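Long-range contact in prophenoloxidase b (Marsupenaeus japonicus, PDB 3WKY), which probably oxidises monophenols and o-diphenols at a type 3 dicopper centre once its hemolymph zymogen form is activated: residues H303-E316 with A341-Y353. Numbering follows the deposited sequence. Where two conformers were deposited one is given.
Sequences HLYHGIDVGYLIHE and ALEAGDSVNPDVY
Tyr353 is the wedge of this contact, a case of an aromatic side chain filling the corner between a helix end and the strand after it: its ring enters the notch between the last turns of helix 294-310 and strand 312-314. With CG anti to the carbonyl carbon (chi1 -56°), the ring edge faces the backbone on both walls, CE1 lying 3.5 Å from His303 O and CE2 3.7 Å from Ile314 O. At the bottom OH accepts a nearly straight bond from Ile314 N (2.9 Å, 168°), and a water bridges it to His303 O. Gly307 lines the notch, and a CB there would run into Leu313 CD2. Leu313 forks round its neighbours, CD2 packing on Tyr353 CZ (3.8 Å) while CD1 meets Val348 CG2. Nearer helix 334-343, the side chains of Leu304 and Leu342 cross at about a right angle, CD2 against CD1. A leucine in place of Tyr353 would probably leave Ile314 N without its acceptor, cost the bridging water one of its two partners and open a gap against the strand. At one end His303 ND1 points in its ring plane to Val352 O (2.9 Å); at the other Asn349 ND2 reaches Ile314 O (2.9 Å) from above the carbonyl plane, and Glu316 N bonds Val348 O, which also sits over the His315 ring face. The notch is set where a Schellman motif, its bonds weak, ends the helix, with Gly311 at positive phi leading into a two-stranded hairpin, here in the copper-containing domain of the hemocyanin family.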
ATOM      1  N   HIS A 303      -1.851  15.023 -23.978  1.00 15.57           N
ATOM      2  CA  HIS A 303      -1.815  15.968 -25.098  1.00 14.17           C
ATOM      3  C   HIS A 303      -3.045  15.818 -25.991  1.00 14.80           C
ATOM      4  O   HIS A 303      -3.630  16.806 -26.448  1.00 14.50           O
ATOM      5  CB  HIS A 303      -0.556  15.777 -25.950  1.00 14.97           C
ATOM      6  CG  HIS A 303       0.717  16.248 -25.299  1.00 14.27           C
ATOM      7  ND1 HIS A 303       1.953  15.879 -25.749  1.00 13.84           N
ATOM      8  CD2 HIS A 303       0.929  17.101 -24.256  1.00 20.29           C
ATOM      9  CE1 HIS A 303       2.897  16.449 -24.998  1.00 18.43           C
ATOM     10  NE2 HIS A 303       2.287  17.195 -24.093  1.00 18.64           N
ATOM     11  N   LEU A 304      -3.433  14.576 -26.249  1.00 13.37           N
ATOM     12  CA  LEU A 304      -4.567  14.330 -27.128  1.00 15.10           C
ATOM     13  C   LEU A 304      -5.884  14.761 -26.487  1.00 19.36           C
ATOM     14  O   LEU A 304      -6.758  15.338 -27.158  1.00 15.14           O
ATOM     15  CB  LEU A 304      -4.597  12.852 -27.543  1.00 13.38           C
ATOM     16  CG  LEU A 304      -5.726  12.442 -28.496  1.00 16.48           C
ATOM     17  CD1 LEU A 304      -5.652  13.257 -29.811  1.00 18.89           C
ATOM     18  CD2 LEU A 304      -5.657  10.945 -28.778  1.00 15.07           C
ATOM     19  N   TYR A 305      -6.034  14.487 -25.191  1.00 15.49           N
ATOM     20  CA  TYR A 305      -7.210  14.931 -24.449  1.00 17.79           C
ATOM     21  C   TYR A 305      -7.316  16.450 -24.484  1.00 15.11           C
ATOM     22  O   TYR A 305      -8.425  16.996 -24.628  1.00 16.90           O
ATOM     23  CB  TYR A 305      -7.161  14.479 -22.975  1.00 14.21           C
ATOM     24  CG  TYR A 305      -7.539  13.027 -22.724  1.00 16.70           C
ATOM     25  CD1 TYR A 305      -7.932  12.184 -23.759  1.00 19.08           C
ATOM     26  CD2 TYR A 305      -7.511  12.507 -21.438  1.00 21.61           C
ATOM     27  CE1 TYR A 305      -8.275  10.844 -23.512  1.00 23.11           C
ATOM     28  CE2 TYR A 305      -7.854  11.184 -21.183  1.00 24.05           C
ATOM     29  CZ  TYR A 305      -8.233  10.360 -22.215  1.00 21.00           C
ATOM     30  OH  TYR A 305      -8.563   9.048 -21.926  1.00 21.32           O
ATOM     31  N   HIS A 306      -6.187  17.134 -24.309  1.00 14.41           N
ATOM     32  CA  HIS A 306      -6.173  18.598 -24.398  1.00 13.91           C
ATOM     33  C   HIS A 306      -6.694  19.074 -25.757  1.00 16.55           C
ATOM     34  O   HIS A 306      -7.563  19.947 -25.824  1.00 19.31           O
ATOM     35  CB  HIS A 306      -4.770  19.156 -24.187  1.00 14.73           C
ATOM     36  CG  HIS A 306      -4.680  20.641 -24.372  1.00 16.46           C
ATOM     37  ND1 HIS A 306      -5.154  21.539 -23.437  1.00 21.18           N
ATOM     38  CD2 HIS A 306      -4.169  21.386 -25.381  1.00 20.55           C
ATOM     39  CE1 HIS A 306      -4.946  22.772 -23.868  1.00 21.74           C
ATOM     40  NE2 HIS A 306      -4.351  22.708 -25.046  1.00 22.34           N
ATOM     41  N   GLY A 307      -6.140  18.519 -26.834  1.00 15.32           N
ATOM     42  CA  GLY A 307      -6.556  18.903 -28.179  1.00 13.13           C
ATOM     43  C   GLY A 307      -8.040  18.670 -28.406  1.00 16.78           C
ATOM     44  O   GLY A 307      -8.745  19.511 -28.991  1.00 17.05           O
ATOM     45  N   ILE A 308      -8.527  17.516 -27.970  1.00 14.72           N
ATOM     46  CA  ILE A 308      -9.952  17.230 -28.076  1.00 14.75           C
ATOM     47  C   ILE A 308     -10.765  18.274 -27.312  1.00 18.39           C
ATOM     48  O   ILE A 308     -11.763  18.808 -27.822  1.00 16.58           O
ATOM     49  CB  ILE A 308     -10.267  15.814 -27.556  1.00 14.99           C
ATOM     50  CG1 ILE A 308      -9.767  14.773 -28.564  1.00 16.72           C
ATOM     51  CG2 ILE A 308     -11.769  15.656 -27.292  1.00 15.18           C
ATOM     52  CD1 ILE A 308      -9.773  13.324 -28.041  1.00 17.05           C
ATOM     53  N   ASP A 309     -10.330  18.576 -26.091  1.00 18.06           N
ATOM     54  CA  ASP A 309     -11.094  19.463 -25.214  1.00 17.96           C
ATOM     55  C   ASP A 309     -11.134  20.909 -25.697  1.00 17.46           C
ATOM     56  O   ASP A 309     -12.143  21.601 -25.486  1.00 21.54           O
ATOM     57  CB  ASP A 309     -10.553  19.407 -23.779  1.00 17.31           C
ATOM     58  CG  ASP A 309     -10.806  18.059 -23.102  1.00 22.90           C
ATOM     59  OD1 ASP A 309     -11.596  17.248 -23.631  1.00 22.21           O
ATOM     60  OD2 ASP A 309     -10.206  17.811 -22.026  1.00 21.32           O
ATOM     61  N   VAL A 310     -10.068  21.365 -26.357  1.00 14.69           N
ATOM     62  CA  VAL A 310     -10.057  22.735 -26.897  1.00 18.21           C
ATOM     63  C   VAL A 310     -10.488  22.819 -28.361  1.00 23.76           C
ATOM     64  O   VAL A 310     -10.639  23.918 -28.900  1.00 19.21           O
ATOM     65  CB  VAL A 310      -8.689  23.429 -26.757  1.00 19.47           C
ATOM     66  CG1 VAL A 310      -8.273  23.501 -25.283  1.00 20.05           C
ATOM     67  CG2 VAL A 310      -7.623  22.713 -27.627  1.00 16.94           C
ATOM     68  N   GLY A 311     -10.672  21.666 -28.998  1.00 17.36           N
ATOM     69  CA  GLY A 311     -11.204  21.614 -30.357  1.00 19.26           C
ATOM     70  C   GLY A 311     -10.209  21.788 -31.496  1.00 21.92           C
ATOM     71  O   GLY A 311     -10.601  22.088 -32.623  1.00 19.04           O
ATOM     72  N   TYR A 312      -8.926  21.587 -31.215  1.00 15.60           N
ATOM     73  CA  TYR A 312      -7.926  21.647 -32.265  0.53 16.48           C
ATOM     74  C   TYR A 312      -6.659  20.898 -31.909  1.00 20.42           C
ATOM     75  O   TYR A 312      -6.283  20.759 -30.747  1.00 17.23           O
ATOM     76  CB  TYR A 312      -7.611  23.093 -32.677  0.53 23.77           C
ATOM     77  CG  TYR A 312      -7.139  23.995 -31.561  0.53 20.42           C
ATOM     78  CD1 TYR A 312      -5.812  23.997 -31.164  0.53 23.60           C
ATOM     79  CD2 TYR A 312      -8.014  24.864 -30.921  0.53 23.54           C
ATOM     80  CE1 TYR A 312      -5.368  24.825 -30.147  0.53 30.93           C
ATOM     81  CE2 TYR A 312      -7.573  25.697 -29.896  0.53 26.54           C
ATOM     82  CZ  TYR A 312      -6.247  25.672 -29.521  0.53 28.30           C
ATOM     83  OH  TYR A 312      -5.790  26.491 -28.508  0.53 31.42           O
ATOM     84  N   LEU A 313      -6.023  20.367 -32.948  1.00 17.42           N
ATOM     85  CA  LEU A 313      -4.738  19.698 -32.764  1.00 17.41           C
ATOM     86  C   LEU A 313      -3.640  20.631 -33.239  1.00 23.20           C
ATOM     87  O   LEU A 313      -3.876  21.523 -34.060  1.00 22.99           O
ATOM     88  CB  LEU A 313      -4.678  18.388 -33.553  1.00 16.77           C
ATOM     89  CG  LEU A 313      -5.729  17.342 -33.181  1.00 18.54           C
ATOM     90  CD1 LEU A 313      -5.528  16.055 -34.000  1.00 19.64           C
ATOM     91  CD2 LEU A 313      -5.694  17.050 -31.681  1.00 17.97           C
ATOM     92  N   ILE A 314      -2.433  20.442 -32.720  1.00 20.67           N
ATOM     93  CA  ILE A 314      -1.312  21.224 -33.206  0.58 23.23           C
ATOM     94  C   ILE A 314      -0.515  20.410 -34.214  1.00 23.36           C
ATOM     95  O   ILE A 314      -0.079  19.290 -33.939  1.00 21.04           O
ATOM     96  CB  ILE A 314      -0.422  21.781 -32.064  0.58 26.60           C
ATOM     97  CG1 ILE A 314       0.744  22.579 -32.654  0.58 28.34           C
ATOM     98  CG2 ILE A 314       0.070  20.666 -31.141  0.58 23.98           C
ATOM     99  CD1 ILE A 314       1.490  23.418 -31.641  0.58 32.72           C
ATOM    100  N   HIS A 315      -0.354  20.971 -35.406  1.00 22.46           N
ATOM    101  CA  HIS A 315       0.377  20.282 -36.456  1.00 20.48           C
ATOM    102  C   HIS A 315       1.862  20.340 -36.137  1.00 22.52           C
ATOM    103  O   HIS A 315       2.326  21.267 -35.473  1.00 25.14           O
ATOM    104  CB  HIS A 315       0.103  20.933 -37.819  1.00 26.43           C
ATOM    105  CG  HIS A 315       0.403  20.040 -38.982  1.00 29.99           C
ATOM    106  ND1 HIS A 315       1.688  19.762 -39.392  1.00 37.58           N
ATOM    107  CD2 HIS A 315      -0.416  19.354 -39.814  1.00 35.20           C
ATOM    108  CE1 HIS A 315       1.650  18.941 -40.429  1.00 34.59           C
ATOM    109  NE2 HIS A 315       0.385  18.678 -40.704  1.00 33.66           N
ATOM    110  N   GLU A 316       2.613  19.343 -36.585  1.00 23.46           N
ATOM    111  CA  GLU A 316       4.050  19.374 -36.342  0.56 27.44           C
ATOM    112  C   GLU A 316       4.684  20.577 -37.031  1.00 34.36           C
ATOM    113  O   GLU A 316       5.747  21.038 -36.614  1.00 31.18           O
ATOM    114  CB  GLU A 316       4.734  18.061 -36.729  0.56 27.65           C
ATOM    115  CG  GLU A 316       4.568  17.640 -38.173  0.56 29.27           C
ATOM    116  CD  GLU A 316       5.249  16.314 -38.452  0.56 39.49           C
ATOM    117  OE1 GLU A 316       6.025  15.850 -37.586  0.56 42.02           O
ATOM    118  OE2 GLU A 316       5.004  15.733 -39.530  0.56 39.53           O
ATOM    119  N   ALA A 341      -4.513  10.257 -35.277  1.00 17.68           N
ATOM    120  CA  ALA A 341      -3.578  10.624 -34.209  1.00 15.91           C
ATOM    121  C   ALA A 341      -3.489   9.527 -33.148  1.00 15.96           C
ATOM    122  O   ALA A 341      -2.424   9.300 -32.547  1.00 16.48           O
ATOM    123  CB  ALA A 341      -3.993  11.950 -33.570  1.00 14.28           C
ATOM    124  N   LEU A 342      -4.608   8.850 -32.916  1.00 14.17           N
ATOM    125  CA  LEU A 342      -4.694   7.861 -31.834  1.00 14.92           C
ATOM    126  C   LEU A 342      -4.179   6.479 -32.213  1.00 15.90           C
ATOM    127  O   LEU A 342      -3.602   5.780 -31.372  1.00 15.35           O
ATOM    128  CB  LEU A 342      -6.141   7.771 -31.323  1.00 13.23           C
ATOM    129  CG  LEU A 342      -6.501   6.830 -30.168  1.00 14.93           C
ATOM    130  CD1 LEU A 342      -5.591   7.088 -28.954  1.00 14.36           C
ATOM    131  CD2 LEU A 342      -7.992   6.996 -29.785  1.00 14.75           C
ATOM    132  N   GLU A 343      -4.380   6.061 -33.466  1.00 15.61           N
ATOM    133  CA  GLU A 343      -4.039   4.678 -33.837  1.00 15.72           C
ATOM    134  C   GLU A 343      -2.582   4.237 -33.554  1.00 14.48           C
ATOM    135  O   GLU A 343      -2.393   3.204 -32.909  1.00 17.46           O
ATOM    136  CB  GLU A 343      -4.522   4.286 -35.264  1.00 14.88           C
ATOM    137  CG  GLU A 343      -4.347   2.779 -35.522  1.00 15.04           C
ATOM    138  CD  GLU A 343      -4.967   2.282 -36.839  1.00 18.26           C
ATOM    139  OE1 GLU A 343      -5.531   3.113 -37.590  1.00 20.91           O
ATOM    140  OE2 GLU A 343      -4.879   1.055 -37.118  1.00 17.10           O
ATOM    141  N   ALA A 344      -1.551   4.969 -33.993  1.00 14.81           N
ATOM    142  CA  ALA A 344      -1.641   6.139 -34.870  1.00 16.22           C
ATOM    143  C   ALA A 344      -1.342   5.733 -36.313  1.00 19.88           C
ATOM    144  O   ALA A 344      -0.652   4.737 -36.563  1.00 17.69           O
ATOM    145  CB  ALA A 344      -0.660   7.214 -34.423  1.00 15.88           C
ATOM    146  N   GLY A 345      -1.858   6.516 -37.260  1.00 20.54           N
ATOM    147  CA  GLY A 345      -1.548   6.319 -38.666  1.00 19.56           C
ATOM    148  C   GLY A 345      -0.952   7.601 -39.208  1.00 18.88           C
ATOM    149  O   GLY A 345       0.159   7.971 -38.857  1.00 19.79           O
ATOM    150  N   ASP A 346      -1.708   8.303 -40.038  1.00 16.44           N
ATOM    151  CA  ASP A 346      -1.225   9.548 -40.642  1.00 20.71           C
ATOM    152  C   ASP A 346      -1.414  10.719 -39.673  1.00 21.96           C
ATOM    153  O   ASP A 346      -2.181  11.654 -39.925  1.00 21.41           O
ATOM    154  CB  ASP A 346      -1.973   9.797 -41.951  1.00 18.86           C
ATOM    155  CG  ASP A 346      -1.514  11.056 -42.664  1.00 25.55           C
ATOM    156  OD1 ASP A 346      -0.328  11.418 -42.539  1.00 24.41           O
ATOM    157  OD2 ASP A 346      -2.358  11.678 -43.346  1.00 26.46           O
ATOM    158  N   SER A 347      -0.710  10.661 -38.548  1.00 19.64           N
ATOM    159  CA  SER A 347      -0.908  11.640 -37.485  1.00 15.97           C
ATOM    160  C   SER A 347      -0.434  13.032 -37.902  1.00 17.59           C
ATOM    161  O   SER A 347       0.605  13.165 -38.561  1.00 20.46           O
ATOM    162  CB  SER A 347      -0.113  11.211 -36.239  1.00 14.44           C
ATOM    163  OG  SER A 347      -0.152  12.229 -35.255  1.00 19.80           O
ATOM    164  N   VAL A 348      -1.164  14.064 -37.489  1.00 18.43           N
ATOM    165  CA  VAL A 348      -0.697  15.432 -37.702  1.00 17.75           C
ATOM    166  C   VAL A 348       0.567  15.759 -36.907  1.00 21.79           C
ATOM    167  O   VAL A 348       1.278  16.707 -37.240  1.00 18.82           O
ATOM    168  CB  VAL A 348      -1.778  16.508 -37.422  1.00 22.43           C
ATOM    169  CG1 VAL A 348      -2.962  16.331 -38.370  1.00 21.49           C
ATOM    170  CG2 VAL A 348      -2.232  16.462 -35.963  1.00 20.03           C
ATOM    171  N   ASN A 349       0.877  14.978 -35.873  1.00 19.97           N
ATOM    172  CA  ASN A 349       2.022  15.330 -35.037  1.00 19.17           C
ATOM    173  C   ASN A 349       2.497  14.162 -34.170  1.00 19.54           C
ATOM    174  O   ASN A 349       2.192  14.107 -32.974  1.00 18.29           O
ATOM    175  CB  ASN A 349       1.651  16.529 -34.151  1.00 19.27           C
ATOM    176  CG  ASN A 349       2.864  17.294 -33.646  1.00 23.01           C
ATOM    177  OD1 ASN A 349       3.969  16.756 -33.553  1.00 21.24           O
ATOM    178  ND2 ASN A 349       2.659  18.560 -33.313  1.00 21.10           N
ATOM    179  N   PRO A 350       3.225  13.216 -34.780  1.00 19.97           N
ATOM    180  CA  PRO A 350       3.720  12.032 -34.065  1.00 20.34           C
ATOM    181  C   PRO A 350       4.480  12.377 -32.790  1.00 21.31           C
ATOM    182  O   PRO A 350       4.322  11.662 -31.790  1.00 17.47           O
ATOM    183  CB  PRO A 350       4.667  11.390 -35.084  1.00 24.53           C
ATOM    184  CG  PRO A 350       4.055  11.743 -36.409  1.00 24.68           C
ATOM    185  CD  PRO A 350       3.502  13.139 -36.230  1.00 22.32           C
ATOM    186  N   ASP A 351       5.290  13.436 -32.810  1.00 20.11           N
ATOM    187  CA  ASP A 351       6.139  13.742 -31.649  1.00 22.98           C
ATOM    188  C   ASP A 351       5.315  14.201 -30.449  1.00 20.69           C
ATOM    189  O   ASP A 351       5.737  14.052 -29.303  1.00 20.32           O
ATOM    190  CB  ASP A 351       7.181  14.819 -31.975  1.00 23.79           C
ATOM    191  CG  ASP A 351       8.306  14.310 -32.854  1.00 29.71           C
ATOM    192  OD1 ASP A 351       8.341  13.105 -33.174  1.00 27.60           O
ATOM    193  OD2 ASP A 351       9.180  15.130 -33.201  1.00 28.94           O
ATOM    194  N   VAL A 352       4.140  14.756 -30.720  1.00 15.22           N
ATOM    195  CA  VAL A 352       3.284  15.284 -29.664  1.00 15.89           C
ATOM    196  C   VAL A 352       2.185  14.301 -29.231  1.00 19.88           C
ATOM    197  O   VAL A 352       1.954  14.123 -28.023  1.00 16.65           O
ATOM    198  CB  VAL A 352       2.702  16.659 -30.077  1.00 20.52           C
ATOM    199  CG1 VAL A 352       1.515  17.065 -29.190  1.00 16.27           C
ATOM    200  CG2 VAL A 352       3.817  17.711 -30.016  1.00 19.43           C
ATOM    201  N   TYR A 353       1.528  13.653 -30.200  1.00 17.32           N
ATOM    202  CA  TYR A 353       0.397  12.749 -29.900  1.00 15.13           C
ATOM    203  C   TYR A 353       0.780  11.271 -29.876  1.00 15.33           C
ATOM    204  O   TYR A 353       0.016  10.433 -29.380  1.00 17.55           O
ATOM    205  CB  TYR A 353      -0.806  12.998 -30.852  1.00 16.06           C
ATOM    206  CG  TYR A 353      -1.253  14.430 -30.815  1.00 17.00           C
ATOM    207  CD1 TYR A 353      -1.837  14.963 -29.673  1.00 14.86           C
ATOM    208  CD2 TYR A 353      -1.053  15.272 -31.907  1.00 20.04           C
ATOM    209  CE1 TYR A 353      -2.228  16.300 -29.619  1.00 17.04           C
ATOM    210  CE2 TYR A 353      -1.444  16.598 -31.866  1.00 17.12           C
ATOM    211  CZ  TYR A 353      -2.023  17.107 -30.719  1.00 18.34           C
ATOM    212  OH  TYR A 353      -2.413  18.424 -30.673  1.00 20.57           O
TER
HETATM  213  O   HOH W   1      -2.804  19.303 -28.108  1.00 23.32           O
HETATM  214  O   HOH W   2       6.026  15.093 -35.013  1.00 24.03           O